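Local coordinates for high-affinity zinc uptake system protein znuA (PDB 3MFQ) that probably captures zinc and related metal ions as the solute-binding component of an uptake system, holding zinc between its two lobes, at residues L60-H65 and P103-S108; V79-N84 and K113-V118; K249-D254 and K275-Y280. One frame throughout, in Å; residues are numbered along the deposited sequence.

Contact 1. Residues L60-H65 and P103-S108; sequences LYHGLH and PHFWFS. With ZN (zinc ion), chain D.
His62, just past the end of strand 58-61, turns its imidazole into Trp106, and with Phe105 the two build an aromatic cluster in the core of the N-terminal lobe of this solute-binding protein. This is the tightly packed part of the contact. The edge of the His62 ring points at the face of the Trp106 six-membered ring in an offset edge-to-face pair, with centroids 5.1 Å apart and planes at 87°. Phe105 sits obliquely to the same imidazole, the two ring planes inclined at 61°. The Phe105 side chain takes the crowded position between its own N and carbonyl carbon (chi1 67°), which swings the phenyl back toward segment 60-65, under Trp106 CE3. Phe66 meets both His62 and Trp106 and extends the cluster.

The looser side belongs to Leu64, which is partly exposed. Its CB rests on Pro103 CB at 4.0 Å, while the branch CD1 runs on to Phe105 CD1 at 3.9 Å, so one leucine touches both the proline and, obliquely, the phenylalanine, by van der Waals contact alone. No hydrogen bond joins the two segments. The CB of His104, between Pro103 and Phe105, points away from residues 60-65; Pro103 CG lies over one face of the His104 ring, Asp102 holds its ND1, and His104 NE2 bonds the zinc at 2.2 Å.

Contact 2. Residues V79-N84 and K113-V118; sequences VAVSKN and KSAVAV
Val81 O, the carbonyl at the middle of a turn, is directed at helix 109-123, where several carbons close around it. Ala115 CA approaches to 3.2 Å from Val81 O in a CA-H...O contact with 155° at the hydrogen, Ala115 CB packs beside it, and Val118 CG2 stands 3.5 Å from Val81 O. These bring a type I beta turn, Ala80 to Lys83, down onto the helix just beyond strand 79-80, at the edge of the parallel sheet of the N-terminal lobe. The turn's own bond, Lys83 N to Ala80 O, is weak.

Ala115 and Val118, one helical turn apart, carry the helix side. The small side chain of Ala115 probably helps the backbone of Val81 come close, with Val81 CG2 3.8 Å from Ala115 CB. Val118 divides its two methyls: CG1, anti to its backbone N (chi1 176°), reaches out to Val79 CG1 at 4.0 Å and to Lys83 CD at 3.7 Å, whereas CG2 faces the Val81 carbonyl. Lys83 lays CG and CD across Val118, the two side chains crossing at a slant, before its chain bends at chi3 (-63°). Farther out, the exposed Asn84 comes near Ser114, but it is poorly ordered. On the inner side Phe105 touches both Val81 and Ala115, and Ser82 OG is hydrogen-bonded to His62 O.

No conventional hydrogen bond crosses between turn and helix, so sheet edge and helix are held by apolar packing, with the CA-H...O contact probably adding a modest polar component.

Contact 3. Residues K249-D254 and K275-Y280; sequences KELFSD and KLMVKY. With ZN (zinc ion), chain D.
Leu251 and Leu276 meet methyl to methyl, CD2 to CD2 at 3.6 Å, their side chains passing at a slant, and this pair joins the zinc-bearing loop of the C-terminal lobe of this two-lobed solute-binding fold to the lobe's last helix, 266-281. Leu251 has CG anti to its carbonyl carbon (chi1 -66°), a setting that brings its branch CD2 closer to the helix than its CB bond alone would suggest. The CB of Leu276 points toward the loop, and its CD2 also reaches the backbone, 3.9 Å from Glu250 C. Met277 comes in from another direction: its fully extended chain lies at roughly a right angle to Leu251 and puts CE 4.0 Å from Leu251 CD2. Phe217 of strand 215-217 touches both leucines, which buries them between strand 215-217 and helix 266-281.

At the outer end, one turn along the helix, the contact becomes polar. Lys249 stretches out beyond CG and runs about perpendicular to Tyr280, so that its final carbons and amine pass the phenol oxygen. Lys249 NZ gives a weak hydrogen bond to Tyr280 OH at 3.3 Å; the lysine is poorly ordered, in keeping with so slight a hold. Lys279 NZ is 5.9 Å from Lys249 NZ, and the two like charges probably do little to steady that end.

Between these ends and the metal the loop is tied to the same helix through its carbonyls: Glu250 O accepts from His272 and Phe252 O from Asn273. Beyond them the segment leaves the helix altogether and carries Asp254 to the site that His41, His104 and His170 complete. There the carboxylate is bidentate, with Asp254 OD1 and Asp254 OD2 each 2.4 Å from the zinc.

In the fold
From the N terminus, the chain runs through strand 58-61 into the first half of contact 1, then helix 71-77 and strand 79-80 into the first half of contact 2. Residues 103-108 return to close contact 1, and helix 109-123 at once closes contact 2, so the two loops cross. They share a sheet through neighbouring strands, and Tyr61 O bonds Val81 N. Contact 3 follows in series after the long helix 131-156, fastening the second lobe's loop to the C-terminal helix 266-281. Contacts 2 and 3 lie on opposite sides of the chain's centre, about 26 Å between centres; contacts 1 and 3 meet at the zinc, where His104 and Asp254 join the lobes.

Contact 1. Residues L60-H65 and P103-S108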
ATOM      1  N   LEU A  60     -15.425  -3.724   5.133  1.00 49.22           N
ATOM      2  CA  LEU A  60     -14.712  -2.909   4.151  1.00 46.84           C
ATOM      3  C   LEU A  60     -13.362  -3.515   3.779  1.00 49.04           C
ATOM      4  O   LEU A  60     -12.612  -3.961   4.650  1.00 49.91           O
ATOM      5  CB  LEU A  60     -14.519  -1.483   4.668  1.00 42.68           C
ATOM      6  CG  LEU A  60     -15.749  -0.575   4.652  1.00 41.59           C
ATOM      7  CD1 LEU A  60     -15.474   0.714   5.406  1.00 39.49           C
ATOM      8  CD2 LEU A  60     -16.176  -0.286   3.222  1.00 40.89           C
ATOM      9  N   TYR A  61     -13.061  -3.529   2.483  1.00 52.45           N
ATOM     10  CA  TYR A  61     -11.794  -4.064   1.997  1.00 51.82           C
ATOM     11  C   TYR A  61     -11.319  -3.343   0.738  1.00 51.91           C
ATOM     12  O   TYR A  61     -12.077  -2.602   0.110  1.00 49.82           O
ATOM     13  CB  TYR A  61     -11.902  -5.570   1.742  1.00 51.12           C
ATOM     14  CG  TYR A  61     -12.800  -5.943   0.583  1.00 53.02           C
ATOM     15  CD1 TYR A  61     -14.176  -5.772   0.661  1.00 53.31           C
ATOM     16  CD2 TYR A  61     -12.273  -6.476  -0.586  1.00 54.26           C
ATOM     17  CE1 TYR A  61     -15.000  -6.117  -0.395  1.00 53.85           C
ATOM     18  CE2 TYR A  61     -13.090  -6.823  -1.646  1.00 53.43           C
ATOM     19  CZ  TYR A  61     -14.451  -6.641  -1.547  1.00 55.08           C
ATOM     20  OH  TYR A  61     -15.265  -6.986  -2.603  1.00 52.80           O
ATOM     21  N   HIS A  62     -10.060  -3.568   0.376  1.00 48.74           N
ATOM     22  CA  HIS A  62      -9.462  -2.935  -0.794  1.00 44.79           C
ATOM     23  C   HIS A  62     -10.086  -3.443  -2.085  1.00 49.28           C
ATOM     24  O   HIS A  62     -10.690  -2.682  -2.840  1.00 51.07           O
ATOM     25  CB  HIS A  62      -7.957  -3.204  -0.829  1.00 44.87           C
ATOM     26  CG  HIS A  62      -7.202  -2.588   0.305  1.00 45.58           C
ATOM     27  ND1 HIS A  62      -7.531  -2.810   1.626  1.00 46.25           N
ATOM     28  CD2 HIS A  62      -6.123  -1.770   0.320  1.00 43.35           C
ATOM     29  CE1 HIS A  62      -6.695  -2.145   2.403  1.00 45.05           C
ATOM     30  NE2 HIS A  62      -5.829  -1.508   1.635  1.00 44.04           N
ATOM     31  N   GLY A  63      -9.933  -4.738  -2.334  1.00 50.80           N
ATOM     32  CA  GLY A  63     -10.364  -5.328  -3.587  1.00 49.54           C
ATOM     33  C   GLY A  63      -9.170  -5.567  -4.488  1.00 55.27           C
ATOM     34  O   GLY A  63      -8.036  -5.646  -4.012  1.00 56.01           O
ATOM     35  N   LEU A  64      -9.420  -5.681  -5.789  1.00 57.55           N
ATOM     36  CA  LEU A  64      -8.352  -5.891  -6.761  1.00 53.37           C
ATOM     37  C   LEU A  64      -7.496  -7.098  -6.389  1.00 55.02           C
ATOM     38  O   LEU A  64      -6.317  -7.165  -6.734  1.00 56.68           O
ATOM     39  CB  LEU A  64      -7.474  -4.643  -6.869  1.00 49.24           C
ATOM     40  CG  LEU A  64      -8.210  -3.312  -7.025  1.00 51.56           C
ATOM     41  CD1 LEU A  64      -7.222  -2.182  -7.259  1.00 48.98           C
ATOM     42  CD2 LEU A  64      -9.225  -3.384  -8.156  1.00 53.60           C
ATOM     43  N   HIS A  65      -8.098  -8.048  -5.678  1.00 45.39           N
ATOM     44  CA  HIS A  65      -7.404  -9.265  -5.271  1.00 46.15           C
ATOM     45  C   HIS A  65      -6.231  -8.971  -4.340  1.00 47.24           C
ATOM     46  O   HIS A  65      -5.327  -9.795  -4.190  1.00 51.19           O
ATOM     47  CB  HIS A  65      -6.915 -10.045  -6.496  1.00 49.50           C
ATOM     48  CG  HIS A  65      -8.014 -10.571  -7.364  1.00 47.74           C
ATOM     49  ND1 HIS A  65      -9.281 -10.017  -7.382  1.00 51.47           N
ATOM     50  CD2 HIS A  65      -8.039 -11.588  -8.251  1.00 48.92           C
ATOM     51  CE1 HIS A  65     -10.032 -10.678  -8.239  1.00 51.91           C
ATOM     52  NE2 HIS A  65      -9.306 -11.639  -8.785  1.00 53.69           N
ATOM     53  N   PRO A 103      -2.985  -3.996  -7.378  1.00 43.95           N
ATOM     54  CA  PRO A 103      -3.845  -3.637  -6.244  1.00 42.44           C
ATOM     55  C   PRO A 103      -3.356  -2.431  -5.443  1.00 42.43           C
ATOM     56  O   PRO A 103      -4.135  -1.858  -4.683  1.00 42.45           O
ATOM     57  CB  PRO A 103      -3.796  -4.891  -5.368  1.00 42.50           C
ATOM     58  CG  PRO A 103      -2.469  -5.496  -5.660  1.00 43.05           C
ATOM     59  CD  PRO A 103      -2.177  -5.198  -7.104  1.00 42.50           C
ATOM     60  N   HIS A 104      -2.093  -2.053  -5.613  1.00 42.15           N
ATOM     61  CA  HIS A 104      -1.490  -1.008  -4.793  1.00 41.47           C
ATOM     62  C   HIS A 104      -1.921   0.393  -5.215  1.00 42.32           C
ATOM     63  O   HIS A 104      -1.083   1.238  -5.518  1.00 44.63           O
ATOM     64  CB  HIS A 104       0.033  -1.116  -4.843  1.00 41.57           C
ATOM     65  CG  HIS A 104       0.546  -2.499  -4.586  1.00 43.35           C
ATOM     66  ND1 HIS A 104       0.860  -3.374  -5.602  1.00 44.01           N
ATOM     67  CD2 HIS A 104       0.793  -3.157  -3.432  1.00 44.76           C
ATOM     68  CE1 HIS A 104       1.284  -4.514  -5.085  1.00 46.63           C
ATOM     69  NE2 HIS A 104       1.252  -4.407  -3.767  1.00 43.73           N
ATOM     70  N   PHE A 105      -3.226   0.636  -5.209  1.00 36.85           N
ATOM     71  CA  PHE A 105      -3.789   1.898  -5.681  1.00 38.03           C
ATOM     72  C   PHE A 105      -3.614   3.054  -4.698  1.00 38.31           C
ATOM     73  O   PHE A 105      -3.726   4.219  -5.079  1.00 38.32           O
ATOM     74  CB  PHE A 105      -5.279   1.717  -5.951  1.00 37.71           C
ATOM     75  CG  PHE A 105      -6.080   1.455  -4.714  1.00 35.60           C
ATOM     76  CD1 PHE A 105      -6.297   0.162  -4.274  1.00 38.81           C
ATOM     77  CD2 PHE A 105      -6.598   2.504  -3.975  1.00 36.32           C
ATOM     78  CE1 PHE A 105      -7.027  -0.080  -3.127  1.00 40.20           C
ATOM     79  CE2 PHE A 105      -7.329   2.269  -2.827  1.00 37.00           C
ATOM     80  CZ  PHE A 105      -7.543   0.975  -2.403  1.00 36.72           C
ATOM     81  N   TRP A 106      -3.360   2.735  -3.434  1.00 42.52           N
ATOM     82  CA  TRP A 106      -3.381   3.743  -2.372  1.00 42.14           C
ATOM     83  C   TRP A 106      -2.250   4.773  -2.439  1.00 41.26           C
ATOM     84  O   TRP A 106      -2.327   5.820  -1.795  1.00 41.03           O
ATOM     85  CB  TRP A 106      -3.420   3.079  -0.990  1.00 39.25           C
ATOM     86  CG  TRP A 106      -2.399   2.009  -0.810  1.00 38.90           C
ATOM     87  CD1 TRP A 106      -1.121   2.163  -0.365  1.00 40.09           C
ATOM     88  CD2 TRP A 106      -2.569   0.614  -1.071  1.00 38.95           C
ATOM     89  NE1 TRP A 106      -0.481   0.949  -0.332  1.00 39.50           N
ATOM     90  CE2 TRP A 106      -1.349  -0.019  -0.762  1.00 39.87           C
ATOM     91  CE3 TRP A 106      -3.633  -0.162  -1.536  1.00 37.53           C
ATOM     92  CZ2 TRP A 106      -1.166  -1.391  -0.902  1.00 39.71           C
ATOM     93  CZ3 TRP A 106      -3.447  -1.522  -1.674  1.00 40.98           C
ATOM     94  CH2 TRP A 106      -2.223  -2.124  -1.359  1.00 39.25           C
ATOM     95  N   PHE A 107      -1.208   4.484  -3.214  1.00 38.35           N
ATOM     96  CA  PHE A 107      -0.116   5.438  -3.387  1.00 34.63           C
ATOM     97  C   PHE A 107      -0.456   6.485  -4.446  1.00 36.42           C
ATOM     98  O   PHE A 107       0.245   7.483  -4.594  1.00 36.43           O
ATOM     99  CB  PHE A 107       1.193   4.722  -3.723  1.00 34.54           C
ATOM    100  CG  PHE A 107       1.748   3.914  -2.586  1.00 36.23           C
ATOM    101  CD1 PHE A 107       2.144   4.528  -1.409  1.00 36.54           C
ATOM    102  CD2 PHE A 107       1.884   2.541  -2.697  1.00 36.41           C
ATOM    103  CE1 PHE A 107       2.657   3.786  -0.360  1.00 34.91           C
ATOM    104  CE2 PHE A 107       2.398   1.794  -1.650  1.00 36.50           C
ATOM    105  CZ  PHE A 107       2.784   2.417  -0.482  1.00 36.04           C
ATOM    106  N   SER A 108      -1.533   6.249  -5.186  1.00 49.39           N
ATOM    107  CA  SER A 108      -2.091   7.273  -6.053  1.00 48.50           C
ATOM    108  C   SER A 108      -3.122   8.047  -5.250  1.00 48.21           C
ATOM    109  O   SER A 108      -4.301   7.700  -5.243  1.00 49.77           O
ATOM    110  CB  SER A 108      -2.745   6.655  -7.288  1.00 50.15           C
ATOM    111  OG  SER A 108      -3.390   7.647  -8.077  1.00 47.86           O
TER
HETATM  112 ZN    ZN D 401       2.107  -5.849  -2.390  1.00 48.28          ZN

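Contact 2. Residues V79-N84 and K113-V118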
ATOM      1  N   VAL A  79     -17.740  -4.543   1.120  1.00 48.30           N
ATOM      2  CA  VAL A  79     -17.703  -3.483   0.120  1.00 42.10           C
ATOM      3  C   VAL A  79     -16.265  -3.066  -0.158  1.00 41.14           C
ATOM      4  O   VAL A  79     -15.557  -2.613   0.740  1.00 41.73           O
ATOM      5  CB  VAL A  79     -18.473  -2.239   0.595  1.00 39.31           C
ATOM      6  CG1 VAL A  79     -18.219  -1.066  -0.342  1.00 38.92           C
ATOM      7  CG2 VAL A  79     -19.956  -2.542   0.703  1.00 40.76           C
ATOM      8  N   ALA A  80     -15.835  -3.229  -1.402  1.00 46.69           N
ATOM      9  CA  ALA A  80     -14.503  -2.803  -1.799  1.00 44.99           C
ATOM     10  C   ALA A  80     -14.491  -1.292  -1.954  1.00 41.35           C
ATOM     11  O   ALA A  80     -15.329  -0.723  -2.654  1.00 44.69           O
ATOM     12  CB  ALA A  80     -14.096  -3.478  -3.097  1.00 44.44           C
ATOM     13  N   VAL A  81     -13.548  -0.638  -1.288  1.00 30.55           N
ATOM     14  CA  VAL A  81     -13.460   0.812  -1.340  1.00 31.53           C
ATOM     15  C   VAL A  81     -13.019   1.273  -2.722  1.00 32.20           C
ATOM     16  O   VAL A  81     -12.963   2.468  -3.001  1.00 33.73           O
ATOM     17  CB  VAL A  81     -12.482   1.348  -0.291  1.00 31.49           C
ATOM     18  CG1 VAL A  81     -13.023   1.090   1.104  1.00 35.46           C
ATOM     19  CG2 VAL A  81     -11.120   0.704  -0.464  1.00 32.69           C
ATOM     20  N   SER A  82     -12.720   0.310  -3.585  1.00 42.85           N
ATOM     21  CA  SER A  82     -12.281   0.597  -4.943  1.00 45.46           C
ATOM     22  C   SER A  82     -13.382   0.290  -5.954  1.00 46.03           C
ATOM     23  O   SER A  82     -13.108   0.059  -7.130  1.00 49.61           O
ATOM     24  CB  SER A  82     -11.039  -0.230  -5.275  1.00 43.59           C
ATOM     25  OG  SER A  82     -11.332  -1.617  -5.234  1.00 42.82           O
ATOM     26  N   LYS A  83     -14.626   0.285  -5.494  1.00 38.87           N
ATOM     27  CA  LYS A  83     -15.741  -0.080  -6.357  1.00 41.85           C
ATOM     28  C   LYS A  83     -15.994   0.956  -7.449  1.00 43.71           C
ATOM     29  O   LYS A  83     -16.569   0.642  -8.491  1.00 41.43           O
ATOM     30  CB  LYS A  83     -17.005  -0.304  -5.526  1.00 40.88           C
ATOM     31  CG  LYS A  83     -17.275   0.785  -4.512  1.00 38.03           C
ATOM     32  CD  LYS A  83     -18.609   0.570  -3.829  1.00 40.88           C
ATOM     33  CE  LYS A  83     -19.753   0.651  -4.827  1.00 41.80           C
ATOM     34  NZ  LYS A  83     -21.076   0.597  -4.149  1.00 45.62           N
ATOM     35  N   ASN A  84     -15.554   2.187  -7.208  1.00 77.58           N
ATOM     36  CA  ASN A  84     -15.797   3.279  -8.147  1.00 77.91           C
ATOM     37  C   ASN A  84     -14.709   3.459  -9.199  1.00 76.87           C
ATOM     38  O   ASN A  84     -14.911   4.154 -10.195  1.00 79.55           O
ATOM     39  CB  ASN A  84     -16.011   4.598  -7.405  1.00 76.62           C
ATOM     40  CG  ASN A  84     -17.471   4.881  -7.142  1.00 81.70           C
ATOM     41  OD1 ASN A  84     -18.294   3.966  -7.084  1.00 83.62           O
ATOM     42  ND2 ASN A  84     -17.804   6.154  -6.981  1.00 84.09           N
ATOM     43  N   LYS A 113      -8.193   9.017  -2.294  1.00 34.14           N
ATOM     44  CA  LYS A 113      -9.277   9.947  -2.011  1.00 33.33           C
ATOM     45  C   LYS A 113     -10.599   9.358  -2.483  1.00 33.56           C
ATOM     46  O   LYS A 113     -11.638   9.556  -1.857  1.00 33.41           O
ATOM     47  CB  LYS A 113      -9.033  11.287  -2.701  1.00 36.88           C
ATOM     48  CG  LYS A 113      -7.863  12.075  -2.144  1.00 36.39           C
ATOM     49  CD  LYS A 113      -7.608  13.320  -2.977  1.00 38.25           C
ATOM     50  CE  LYS A 113      -8.836  14.212  -3.033  1.00 34.21           C
ATOM     51  NZ  LYS A 113      -9.125  14.824  -1.710  1.00 39.52           N
ATOM     52  N   SER A 114     -10.552   8.636  -3.598  1.00 45.59           N
ATOM     53  CA  SER A 114     -11.731   7.958  -4.112  1.00 43.82           C
ATOM     54  C   SER A 114     -12.208   6.918  -3.111  1.00 44.66           C
ATOM     55  O   SER A 114     -13.382   6.887  -2.749  1.00 46.55           O
ATOM     56  CB  SER A 114     -11.426   7.292  -5.453  1.00 46.92           C
ATOM     57  OG  SER A 114     -12.563   6.607  -5.952  1.00 48.21           O
ATOM     58  N   ALA A 115     -11.285   6.070  -2.665  1.00 36.77           N
ATOM     59  CA  ALA A 115     -11.590   5.050  -1.667  1.00 35.56           C
ATOM     60  C   ALA A 115     -12.211   5.677  -0.423  1.00 38.34           C
ATOM     61  O   ALA A 115     -13.223   5.198   0.091  1.00 36.18           O
ATOM     62  CB  ALA A 115     -10.328   4.283  -1.301  1.00 32.82           C
ATOM     63  N   VAL A 116     -11.591   6.755   0.050  1.00 36.95           N
ATOM     64  CA  VAL A 116     -12.089   7.501   1.197  1.00 32.09           C
ATOM     65  C   VAL A 116     -13.555   7.861   1.020  1.00 33.07           C
ATOM     66  O   VAL A 116     -14.332   7.812   1.970  1.00 38.11           O
ATOM     67  CB  VAL A 116     -11.284   8.795   1.406  1.00 35.23           C
ATOM     68  CG1 VAL A 116     -12.047   9.764   2.297  1.00 30.93           C
ATOM     69  CG2 VAL A 116      -9.910   8.478   1.980  1.00 31.88           C
ATOM     70  N   ALA A 117     -13.927   8.218  -0.204  1.00 44.64           N
ATOM     71  CA  ALA A 117     -15.298   8.614  -0.508  1.00 44.16           C
ATOM     72  C   ALA A 117     -16.271   7.456  -0.320  1.00 45.12           C
ATOM     73  O   ALA A 117     -17.303   7.605   0.334  1.00 45.66           O
ATOM     74  CB  ALA A 117     -15.389   9.156  -1.921  1.00 43.55           C
ATOM     75  N   VAL A 118     -15.939   6.306  -0.900  1.00 39.40           N
ATOM     76  CA  VAL A 118     -16.756   5.107  -0.753  1.00 37.93           C
ATOM     77  C   VAL A 118     -16.935   4.759   0.722  1.00 38.61           C
ATOM     78  O   VAL A 118     -18.046   4.490   1.176  1.00 39.48           O
ATOM     79  CB  VAL A 118     -16.135   3.903  -1.486  1.00 35.84           C
ATOM     80  CG1 VAL A 118     -16.960   2.650  -1.243  1.00 36.14           C
ATOM     81  CG2 VAL A 118     -16.021   4.189  -2.973  1.00 36.42           C
TER

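Contact 3. Residues K249-D254 and K275-Y280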
ATOM      1  N   LYS A 249      14.268   1.774   9.061  1.00100.75           N
ATOM      2  CA  LYS A 249      14.474   2.146   7.669  1.00 93.65           C
ATOM      3  C   LYS A 249      13.767   1.166   6.751  1.00 90.28           C
ATOM      4  O   LYS A 249      14.407   0.381   6.053  1.00 88.81           O
ATOM      5  CB  LYS A 249      15.960   2.163   7.336  1.00 94.90           C
ATOM      6  CG  LYS A 249      16.784   3.062   8.225  1.00100.57           C
ATOM      7  CD  LYS A 249      18.253   2.876   7.923  1.00100.91           C
ATOM      8  CE  LYS A 249      19.110   3.821   8.740  1.00108.19           C
ATOM      9  NZ  LYS A 249      20.559   3.602   8.473  1.00110.78           N
ATOM     10  N   GLU A 250      12.443   1.216   6.759  1.00 62.95           N
ATOM     11  CA  GLU A 250      11.649   0.322   5.936  1.00 56.77           C
ATOM     12  C   GLU A 250      10.505   1.068   5.269  1.00 54.56           C
ATOM     13  O   GLU A 250       9.856   1.912   5.887  1.00 54.44           O
ATOM     14  CB  GLU A 250      11.092  -0.827   6.778  1.00 57.06           C
ATOM     15  CG  GLU A 250      12.123  -1.850   7.213  1.00 55.69           C
ATOM     16  CD  GLU A 250      11.515  -2.937   8.074  1.00 58.22           C
ATOM     17  OE1 GLU A 250      10.479  -2.668   8.719  1.00 56.95           O
ATOM     18  OE2 GLU A 250      12.070  -4.056   8.104  1.00 59.43           O
ATOM     19  N   LEU A 251      10.273   0.757   4.000  1.00 54.01           N
ATOM     20  CA  LEU A 251       9.122   1.282   3.287  1.00 51.37           C
ATOM     21  C   LEU A 251       7.903   0.443   3.637  1.00 53.59           C
ATOM     22  O   LEU A 251       8.010  -0.769   3.827  1.00 52.42           O
ATOM     23  CB  LEU A 251       9.359   1.242   1.776  1.00 50.60           C
ATOM     24  CG  LEU A 251      10.459   2.128   1.194  1.00 47.29           C
ATOM     25  CD1 LEU A 251      10.615   1.870  -0.294  1.00 41.14           C
ATOM     26  CD2 LEU A 251      10.158   3.591   1.453  1.00 43.76           C
ATOM     27  N   PHE A 252       6.747   1.087   3.731  1.00 53.06           N
ATOM     28  CA  PHE A 252       5.502   0.363   3.930  1.00 48.62           C
ATOM     29  C   PHE A 252       4.789   0.247   2.595  1.00 47.95           C
ATOM     30  O   PHE A 252       4.464   1.256   1.971  1.00 50.81           O
ATOM     31  CB  PHE A 252       4.608   1.085   4.935  1.00 51.39           C
ATOM     32  CG  PHE A 252       5.287   1.409   6.231  1.00 52.90           C
ATOM     33  CD1 PHE A 252       5.505   0.425   7.180  1.00 54.56           C
ATOM     34  CD2 PHE A 252       5.695   2.702   6.508  1.00 53.15           C
ATOM     35  CE1 PHE A 252       6.125   0.724   8.376  1.00 55.38           C
ATOM     36  CE2 PHE A 252       6.313   3.007   7.702  1.00 57.01           C
ATOM     37  CZ  PHE A 252       6.531   2.017   8.638  1.00 55.86           C
ATOM     38  N   SER A 253       4.555  -0.981   2.150  1.00 45.86           N
ATOM     39  CA  SER A 253       3.857  -1.201   0.894  1.00 44.02           C
ATOM     40  C   SER A 253       2.485  -1.807   1.141  1.00 45.40           C
ATOM     41  O   SER A 253       1.472  -1.274   0.693  1.00 46.49           O
ATOM     42  CB  SER A 253       4.670  -2.113  -0.025  1.00 43.06           C
ATOM     43  OG  SER A 253       4.645  -3.452   0.438  1.00 46.45           O
ATOM     44  N   ASP A 254       2.460  -2.920   1.867  1.00 48.46           N
ATOM     45  CA  ASP A 254       1.231  -3.673   2.060  1.00 49.03           C
ATOM     46  C   ASP A 254       0.691  -3.564   3.477  1.00 48.11           C
ATOM     47  O   ASP A 254      -0.120  -4.385   3.897  1.00 48.74           O
ATOM     48  CB  ASP A 254       1.453  -5.142   1.702  1.00 49.11           C
ATOM     49  CG  ASP A 254       1.773  -5.339   0.237  1.00 54.12           C
ATOM     50  OD1 ASP A 254       1.456  -4.436  -0.566  1.00 50.24           O
ATOM     51  OD2 ASP A 254       2.339  -6.395  -0.114  1.00 56.61           O
ATOM     52  N   LYS A 275      10.240  10.695   2.824  1.00 44.76           N
ATOM     53  CA  LYS A 275      11.481  11.175   3.429  1.00 43.50           C
ATOM     54  C   LYS A 275      12.599  10.158   3.241  1.00 42.26           C
ATOM     55  O   LYS A 275      13.747  10.515   2.981  1.00 43.69           O
ATOM     56  CB  LYS A 275      11.295  11.458   4.924  1.00 43.20           C
ATOM     57  CG  LYS A 275      10.431  12.666   5.256  1.00 45.38           C
ATOM     58  CD  LYS A 275      10.517  12.998   6.745  1.00 46.56           C
ATOM     59  CE  LYS A 275       9.566  14.124   7.134  1.00 50.83           C
ATOM     60  NZ  LYS A 275       9.727  14.519   8.564  1.00 53.21           N
ATOM     61  N   LEU A 276      12.253   8.884   3.378  1.00 51.83           N
ATOM     62  CA  LEU A 276      13.228   7.808   3.280  1.00 51.42           C
ATOM     63  C   LEU A 276      13.868   7.784   1.900  1.00 49.43           C
ATOM     64  O   LEU A 276      15.078   7.612   1.766  1.00 52.42           O
ATOM     65  CB  LEU A 276      12.558   6.463   3.573  1.00 50.81           C
ATOM     66  CG  LEU A 276      13.479   5.257   3.753  1.00 53.14           C
ATOM     67  CD1 LEU A 276      14.441   5.496   4.901  1.00 59.89           C
ATOM     68  CD2 LEU A 276      12.668   3.998   3.994  1.00 57.22           C
ATOM     69  N   MET A 277      13.046   7.962   0.875  1.00 39.09           N
ATOM     70  CA  MET A 277      13.526   7.932  -0.498  1.00 41.69           C
ATOM     71  C   MET A 277      14.468   9.094  -0.785  1.00 44.47           C
ATOM     72  O   MET A 277      15.523   8.915  -1.391  1.00 45.22           O
ATOM     73  CB  MET A 277      12.348   7.966  -1.470  1.00 40.72           C
ATOM     74  CG  MET A 277      11.359   6.835  -1.274  1.00 40.94           C
ATOM     75  SD  MET A 277       9.986   6.916  -2.434  1.00 37.48           S
ATOM     76  CE  MET A 277       9.007   5.521  -1.891  1.00 40.25           C
ATOM     77  N   VAL A 278      14.085  10.288  -0.349  1.00 52.40           N
ATOM     78  CA  VAL A 278      14.881  11.474  -0.629  1.00 52.10           C
ATOM     79  C   VAL A 278      16.254  11.366   0.018  1.00 50.02           C
ATOM     80  O   VAL A 278      17.252  11.770  -0.571  1.00 51.68           O
ATOM     81  CB  VAL A 278      14.184  12.769  -0.159  1.00 49.77           C
ATOM     82  CG1 VAL A 278      12.729  12.776  -0.602  1.00 49.55           C
ATOM     83  CG2 VAL A 278      14.284  12.920   1.347  1.00 48.84           C
ATOM     84  N   LYS A 279      16.302  10.803   1.221  1.00 45.48           N
ATOM     85  CA  LYS A 279      17.547  10.724   1.972  1.00 45.26           C
ATOM     86  C   LYS A 279      18.598   9.899   1.244  1.00 48.58           C
ATOM     87  O   LYS A 279      19.778  10.247   1.242  1.00 53.45           O
ATOM     88  CB  LYS A 279      17.309  10.148   3.368  1.00 40.97           C
ATOM     89  CG  LYS A 279      18.580   9.999   4.182  1.00 44.50           C
ATOM     90  CD  LYS A 279      18.287   9.636   5.626  1.00 45.14           C
ATOM     91  CE  LYS A 279      19.566   9.583   6.452  1.00 49.18           C
ATOM     92  NZ  LYS A 279      19.303   9.363   7.902  1.00 45.88           N
ATOM     93  N   TYR A 280      18.167   8.811   0.616  1.00 50.10           N
ATOM     94  CA  TYR A 280      19.099   7.891  -0.023  1.00 48.32           C
ATOM     95  C   TYR A 280      19.119   8.000  -1.544  1.00 50.96           C
ATOM     96  O   TYR A 280      19.811   7.235  -2.214  1.00 54.93           O
ATOM     97  CB  TYR A 280      18.798   6.454   0.399  1.00 48.33           C
ATOM     98  CG  TYR A 280      19.018   6.207   1.872  1.00 53.28           C
ATOM     99  CD1 TYR A 280      20.218   5.682   2.335  1.00 50.96           C
ATOM    100  CD2 TYR A 280      18.032   6.507   2.801  1.00 53.27           C
ATOM    101  CE1 TYR A 280      20.426   5.458   3.681  1.00 54.04           C
ATOM    102  CE2 TYR A 280      18.230   6.288   4.151  1.00 54.37           C
ATOM    103  CZ  TYR A 280      19.430   5.763   4.585  1.00 59.01           C
ATOM    104  OH  TYR A 280      19.636   5.541   5.929  1.00 65.62           O
TER
HETATM  105 ZN    ZN D 401       2.107  -5.849  -2.390  1.00 48.28          ZN